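Side-chain contacts in fumarate lyase (PDB 3C8T), which belongs to the fumarate lyase family of largely helical, four-subunit enzymes whose subunits pack together through long helices: residues A[255-258]-A[259-262]; A[371-374]-A[375-379]; A[33-36]-A[37-41]. All blocks are in the same frame, centred on the assembly; numbering follows the deposited sequence. Where two conformers were deposited one is given.

Contact 1: A[255-258]-A[259-262]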
loop_
_atom_site.group_PDB
_atom_site.type_symbol
_atom_site.label_atom_id
_atom_site.label_comp_id
_atom_site.label_asym_id
_atom_site.label_seq_id
_atom_site.Cartn_x
_atom_site.Cartn_y
_atom_site.Cartn_z
ATOM N N MET A 255 20.323 16.208 9.673
ATOM C CA MET A 255 21.190 17.311 10.101
ATOM C C MET A 255 21.503 17.247 11.641
ATOM O O MET A 255 22.449 17.892 12.100
ATOM C CB MET A 255 20.595 18.671 9.670
ATOM C CG MET A 255 20.625 18.973 8.138
ATOM S SD MET A 255 19.566 20.421 7.715
ATOM C CE MET A 255 20.479 21.675 8.478
ATOM N N MET A 256 20.730 16.461 12.405
ATOM C CA MET A 256 20.988 16.216 13.863
ATOM C C MET A 256 21.976 15.102 14.162
ATOM O O MET A 256 22.331 14.860 15.324
ATOM C CB MET A 256 19.682 15.992 14.645
ATOM C CG MET A 256 18.836 17.280 14.848
ATOM S SD MET A 256 17.267 17.051 15.764
ATOM C CE MET A 256 17.855 16.635 17.391
ATOM N N THR A 257 22.418 14.416 13.103
ATOM C CA THR A 257 23.484 13.435 13.185
ATOM C C THR A 257 24.655 14.059 13.946
ATOM O O THR A 257 25.026 15.190 13.689
ATOM C CB THR A 257 23.914 12.984 11.758
ATOM O OG1 THR A 257 22.790 12.421 11.062
ATOM C CG2 THR A 257 25.007 11.901 11.794
ATOM N N THR A 258 25.229 13.317 14.881
ATOM C CA THR A 258 26.349 13.802 15.694
ATOM C C THR A 258 27.440 14.564 14.891
ATOM O O THR A 258 27.791 15.691 15.207
ATOM C CB THR A 258 26.971 12.621 16.461
ATOM O OG1 THR A 258 25.958 12.036 17.295
ATOM C CG2 THR A 258 28.175 13.123 17.325
ATOM N N GLU A 259 27.921 13.953 13.816
ATOM C CA GLU A 259 28.944 14.533 12.979
ATOM C C GLU A 259 28.480 15.754 12.179
ATOM O O GLU A 259 29.331 16.451 11.644
ATOM C CB GLU A 259 29.504 13.472 12.010
ATOM C CG GLU A 259 30.201 12.268 12.691
ATOM C CD GLU A 259 29.243 11.073 12.984
ATOM O OE1 GLU A 259 27.995 11.265 12.939
ATOM O OE2 GLU A 259 29.746 9.942 13.242
ATOM N N LEU A 260 27.163 15.971 12.025
ATOM C CA LEU A 260 26.651 17.161 11.346
ATOM C C LEU A 260 26.349 18.279 12.336
ATOM O O LEU A 260 27.020 19.317 12.302
ATOM C CB LEU A 260 25.415 16.857 10.463
ATOM C CG LEU A 260 25.722 16.357 9.056
ATOM C CD1 LEU A 260 26.468 14.983 9.134
ATOM C CD2 LEU A 260 24.451 16.224 8.213
ATOM N N GLY A 261 25.342 18.062 13.189
ATOM C CA GLY A 261 25.009 18.945 14.295
ATOM C C GLY A 261 24.603 20.332 13.856
ATOM O O GLY A 261 24.836 21.310 14.578
ATOM N N GLU A 262 23.950 20.418 12.700
ATOM C CA GLU A 262 23.645 21.693 12.073
ATOM C C GLU A 262 22.367 22.363 12.587
ATOM O O GLU A 262 22.207 23.567 12.413
ATOM C CB GLU A 262 23.610 21.561 10.562
ATOM C CG GLU A 262 24.964 21.283 9.990
ATOM C CD GLU A 262 24.928 21.019 8.505
ATOM O OE1 GLU A 262 23.796 20.914 7.948
ATOM O OE2 GLU A 262 26.022 20.909 7.901
#
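Between Met255 and Glu262 the chain folds back on itself in a compact loop, its two halves running 140° apart and closed where Glu262 N donates to Met255 O at 3.0 Å. Inside this closure Thr257 O takes two further amides. Gly261 N approaches it almost head-on, at a C=O...N angle of 168°, whereas Leu260 N reaches Thr257 O at 2.8 Å from above the carbonyl plane. The chain then passes through Gly261 with a positive phi, a conformation that favours glycine.

At the neck of the loop Met255 and Glu262 cross at about a right angle. The thioether chain bends at its last torsion, which brings Met255 CE back to lie 3.4 Å from Glu262 OE1 and also against Glu262 CB. That carboxylate is anchored beyond the loop, through a salt bridge from OE2 to Arg149 and a hydrogen bond to Asn356, while Met255 packs on Met353 and Met146. Leu260 CB sits 3.5 Å from Met255 O, and Leu260 CD1 lies near Thr257 CB.

At the far end Glu259 bends at chi2 (91°) and turns back over the preceding residues, so that Glu259 OE1 lies 3.3 Å from the methyl CG2 of Thr257. Its other oxygen, OE2, is bound by Arg149 and His154 of a second subunit, and Thr258 OG1 bonds to the backbone N of that same His154. Each of the two buried carboxylates is thus fixed by an Arg149, that of Glu262 by the one in its own chain and that of Glu259 by the one in the second subunit. The two amides on Thr257 O define a beta-turn, with Thr258 and Glu259 at its corners, overlapping an alpha-turn, in the loop that links helix 229-255 to strand 263-264 at a subunit interface of this tetrameric lyase.

Contact 2: A[371-374]-A[375-379]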
loop_
_atom_site.group_PDB
_atom_site.type_symbol
_atom_site.label_atom_id
_atom_site.label_comp_id
_atom_site.label_asym_id
_atom_site.label_seq_id
_atom_site.Cartn_x
_atom_site.Cartn_y
_atom_site.Cartn_z
ATOM N N MET A 371 34.719 26.968 -13.944
ATOM C CA MET A 371 34.019 28.129 -14.532
ATOM C C MET A 371 35.020 29.252 -14.836
ATOM O O MET A 371 35.027 29.840 -15.910
ATOM C CB MET A 371 32.909 28.626 -13.572
ATOM C CG MET A 371 32.049 29.843 -14.039
ATOM S SD MET A 371 31.197 30.730 -12.684
ATOM C CE MET A 371 32.600 31.028 -11.577
ATOM N N ALA A 372 35.872 29.558 -13.866
ATOM C CA ALA A 372 36.834 30.645 -14.047
ATOM C C ALA A 372 37.965 30.324 -15.030
ATOM O O ALA A 372 38.517 31.221 -15.667
ATOM C CB ALA A 372 37.421 31.067 -12.710
ATOM N N LEU A 373 38.314 29.050 -15.127
ATOM C CA LEU A 373 39.450 28.616 -15.899
ATOM C C LEU A 373 39.084 28.464 -17.378
ATOM O O LEU A 373 39.845 28.885 -18.240
ATOM C CB LEU A 373 40.028 27.299 -15.326
ATOM C CG LEU A 373 41.349 26.767 -15.926
ATOM C CD1 LEU A 373 42.514 27.809 -15.864
ATOM C CD2 LEU A 373 41.770 25.478 -15.276
ATOM N N ALA A 374 37.913 27.881 -17.646
ATOM C CA ALA A 374 37.403 27.622 -19.006
ATOM C C ALA A 374 37.683 28.703 -20.073
ATOM O O ALA A 374 38.164 28.374 -21.157
ATOM C CB ALA A 374 35.923 27.284 -18.960
ATOM N N PRO A 375 37.367 29.983 -19.794
ATOM C CA PRO A 375 37.746 30.977 -20.811
ATOM C C PRO A 375 39.234 30.977 -21.231
ATOM O O PRO A 375 39.537 31.486 -22.312
ATOM C CB PRO A 375 37.374 32.324 -20.164
ATOM C CG PRO A 375 36.311 32.000 -19.201
ATOM C CD PRO A 375 36.640 30.609 -18.671
ATOM N N HIS A 376 40.129 30.423 -20.400
ATOM C CA HIS A 376 41.571 30.441 -20.682
ATOM C C HIS A 376 42.040 29.177 -21.390
ATOM O O HIS A 376 42.814 29.232 -22.350
ATOM C CB HIS A 376 42.397 30.639 -19.398
ATOM C CG HIS A 376 42.100 31.918 -18.687
ATOM N ND1 HIS A 376 42.755 33.098 -18.973
ATOM C CD2 HIS A 376 41.201 32.210 -17.715
ATOM C CE1 HIS A 376 42.267 34.065 -18.212
ATOM N NE2 HIS A 376 41.323 33.551 -17.440
ATOM N N THR A 377 41.569 28.040 -20.916
ATOM C CA THR A 377 42.060 26.764 -21.401
ATOM C C THR A 377 41.089 26.083 -22.347
ATOM O O THR A 377 41.451 25.110 -22.984
ATOM C CB THR A 377 42.255 25.788 -20.221
ATOM O OG1 THR A 377 41.008 25.673 -19.510
ATOM C CG2 THR A 377 43.353 26.283 -19.275
ATOM N N GLY A 378 39.845 26.559 -22.397
ATOM C CA GLY A 378 38.759 25.738 -22.944
ATOM C C GLY A 378 38.097 24.898 -21.853
ATOM O O GLY A 378 38.606 24.810 -20.741
ATOM N N ARG A 379 36.978 24.259 -22.180
ATOM C CA ARG A 379 36.041 23.737 -21.177
ATOM C C ARG A 379 36.388 22.347 -20.648
ATOM O O ARG A 379 36.428 22.145 -19.434
ATOM C CB ARG A 379 34.617 23.728 -21.738
ATOM C CG ARG A 379 33.531 23.500 -20.722
ATOM C CD ARG A 379 32.188 23.755 -21.358
ATOM N NE ARG A 379 31.106 23.267 -20.507
ATOM C CZ ARG A 379 29.845 23.128 -20.902
ATOM N NH1 ARG A 379 29.490 23.433 -22.156
ATOM N NH2 ARG A 379 28.953 22.687 -20.030
#
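Leu373 and Thr377 meet one turn apart at the C-terminal end of helix 366-377, where Pro375 interrupts the regular bonding. The contact is a glycine-terminated helix end, with Gly378 also the N-cap of the next helix, 379-395.

Among the backbone bonds, Leu373 O is shared by two amides reaching it from opposite faces of its plane: His376 N at 2.7 Å, and Thr377 N in a longer bond of 3.3 Å. Ala374 O receives Gly378 N at 2.8 Å. Proline has no N-H to offer the preceding turn, and the helix is kinked there. Gly378 then leaves helical geometry with a phi of 90°, at backbone angles where a side chain would collide with the preceding carbonyl. A weak CA-H...O contact, 3.5 Å long, runs from Ala374 CA to Gly378 O.

Of the apolar contacts, that between Leu373 and Thr377 lies on the side facing helix 379-395. The two side chains cross at about a right angle, Leu373 CD1 resting 3.8 Å from Thr377 CG2, and both pack on Ala382 and Ile385; Leu373 also touches Val410 and Pro413 of helix 408-414. Ala374 CB is pressed against the ring of Pro375.

Among the polar groups, the His376 ring turns its edge to the carbonyls of the preceding turn, with His376 CD2 lying 3.5 Å from Ala372 O, and packs on Pro413 and Leu414 of helix 408-414. Arg379 extends away to the main-chain oxygens of Lys96, Leu98 and His99 of a third subunit. With chi1 at 56°, the Thr377 hydroxyl is held between its own N and carbonyl carbon, from where OG1 donates a 2.8 Å bond to a lone pair of Gly378 O, in the plane of that carbonyl.

Contact 3: A[33-36]-A[37-41]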
loop_
_atom_site.group_PDB
_atom_site.type_symbol
_atom_site.label_atom_id
_atom_site.label_comp_id
_atom_site.label_asym_id
_atom_site.label_seq_id
_atom_site.Cartn_x
_atom_site.Cartn_y
_atom_site.Cartn_z
ATOM N N THR A 33 -28.396 17.805 11.060
ATOM C CA THR A 33 -28.851 17.426 9.715
ATOM C C THR A 33 -30.365 17.153 9.698
ATOM O O THR A 33 -31.067 17.628 8.801
ATOM C CB THR A 33 -28.072 16.181 9.253
ATOM O OG1 THR A 33 -26.663 16.460 9.292
ATOM C CG2 THR A 33 -28.496 15.685 7.832
ATOM N N GLU A 34 -30.856 16.377 10.675
ATOM C CA GLU A 34 -32.281 15.999 10.733
ATOM C C GLU A 34 -33.190 17.227 10.942
ATOM O O GLU A 34 -34.271 17.306 10.361
ATOM C CB GLU A 34 -32.529 15.002 11.852
ATOM C CG GLU A 34 -31.909 13.636 11.610
ATOM C CD GLU A 34 -32.814 12.684 10.825
ATOM O OE1 GLU A 34 -33.901 13.103 10.357
ATOM O OE2 GLU A 34 -32.432 11.501 10.702
ATOM N N VAL A 35 -32.740 18.164 11.776
ATOM C CA VAL A 35 -33.469 19.393 12.067
ATOM C C VAL A 35 -33.528 20.246 10.823
ATOM O O VAL A 35 -34.584 20.789 10.490
ATOM C CB VAL A 35 -32.778 20.214 13.208
ATOM C CG1 VAL A 35 -33.331 21.658 13.292
ATOM C CG2 VAL A 35 -32.924 19.515 14.517
ATOM N N ALA A 36 -32.399 20.362 10.125
ATOM C CA ALA A 36 -32.340 21.152 8.911
ATOM C C ALA A 36 -33.229 20.503 7.863
ATOM O O ALA A 36 -33.880 21.200 7.079
ATOM C CB ALA A 36 -30.903 21.290 8.418
ATOM N N LEU A 37 -33.297 19.175 7.851
ATOM C CA LEU A 37 -34.160 18.477 6.873
ATOM C C LEU A 37 -35.633 18.805 7.112
ATOM O O LEU A 37 -36.370 19.077 6.158
ATOM C CB LEU A 37 -33.935 16.973 6.906
ATOM C CG LEU A 37 -34.863 16.090 6.051
ATOM C CD1 LEU A 37 -34.718 16.332 4.541
ATOM C CD2 LEU A 37 -34.598 14.675 6.389
ATOM N N ALA A 38 -36.035 18.800 8.386
ATOM C CA ALA A 38 -37.407 19.175 8.807
ATOM C C ALA A 38 -37.749 20.593 8.389
ATOM O O ALA A 38 -38.853 20.843 7.884
ATOM C CB ALA A 38 -37.568 19.036 10.314
ATOM N N ARG A 39 -36.795 21.507 8.585
ATOM C CA ARG A 39 -36.982 22.907 8.235
ATOM C C ARG A 39 -37.117 23.114 6.751
ATOM O O ARG A 39 -37.995 23.861 6.292
ATOM C CB ARG A 39 -35.805 23.738 8.718
ATOM C CG ARG A 39 -36.232 25.031 9.357
ATOM C CD ARG A 39 -36.338 24.854 10.857
ATOM N NE ARG A 39 -35.028 24.514 11.428
ATOM C CZ ARG A 39 -34.055 25.394 11.670
ATOM N NH1 ARG A 39 -34.236 26.692 11.407
ATOM N NH2 ARG A 39 -32.899 24.972 12.188
ATOM N N ALA A 40 -36.233 22.467 5.994
ATOM C CA ALA A 40 -36.303 22.480 4.540
ATOM C C ALA A 40 -37.674 21.973 4.054
ATOM O O ALA A 40 -38.254 22.513 3.133
ATOM C CB ALA A 40 -35.158 21.644 3.936
ATOM N N GLN A 41 -38.198 20.940 4.692
ATOM C CA GLN A 41 -39.439 20.372 4.243
ATOM C C GLN A 41 -40.658 21.246 4.591
ATOM O O GLN A 41 -41.633 21.257 3.859
ATOM C CB GLN A 41 -39.556 18.947 4.778
ATOM C CG GLN A 41 -38.772 17.973 3.923
ATOM C CD GLN A 41 -38.588 16.642 4.556
ATOM O OE1 GLN A 41 -38.621 16.516 5.789
ATOM N NE2 GLN A 41 -38.391 15.615 3.721
#
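Val35 and Arg39 stand side by side, one turn apart on helix 23-43, the valine buried and the arginine forming the looser, partly exposed side of the contact. On the packed side Val35 rests on Thr56 and Ala59 of helix 49-61, and Ala38 meets Ile55 of the same helix. Ala36 and Ala40 touch helix 204-215, at Leu215 and Glu210 among others, which is consistent with close approach of the two helices. Leu37, with CG swung anti to its own N (chi1 174°), packs on Val207 of helix 204-215 and on Phe190; its CB lies against the carbonyl oxygens of Thr33 and Glu34. On the side of helix 104-140, where Thr33 and Glu34 both touch Ile107, Thr33 OG1 bonds to Arg29 O and Glu34 OE2 to His99 ND1.

The backbone is regular throughout. Leu37, Ala38, Arg39 and Ala40 each donate to the residue four earlier, the straightest of these bonds running from Ala40 N to Ala36 O at 2.9 Å with an N-H...O angle of 169°.

Looser packing is found along Arg39. Its chain bends at chi2 (94°) and again at chi3, folding the guanidinium back toward the preceding turn, where one edge of the group meets the valine. Arg39 NH2 lies 3.5 Å from Val35 CG1, and Arg39 NE is 3.8 Å from the same Val35 methyl, so the contact is van der Waals and leaves the charge to other partners. A long, weak ion pair joins NH1 to Glu214. The whole is a regular alpha-helix, bonded from each residue to the fourth after it and packed by helices 49-61, 104-140 and 204-215 in a largely helical subunit.

How the contacts relate
Along the chain the order is contact 3, contact 1, contact 2, and no two of them share a helix or strand. Contact 3 lies within helix 23-43, contact 1 in the loop between helix 229-255 and strand 263-264, and contact 2 at the junction of helices 366-377 and 379-395. Contacts 2 and 3 are the most distant, with centres about 78 Å apart on opposite sides of the chain's centre; the centre of contact 1 lies about 37 Å from that of contact 2 and about 59 Å from that of contact 3. The three thus sample an elongated subunit, and assembly enters differently at each: contacts 1 and 2 reach other chains, whereas contact 3 packs within its own.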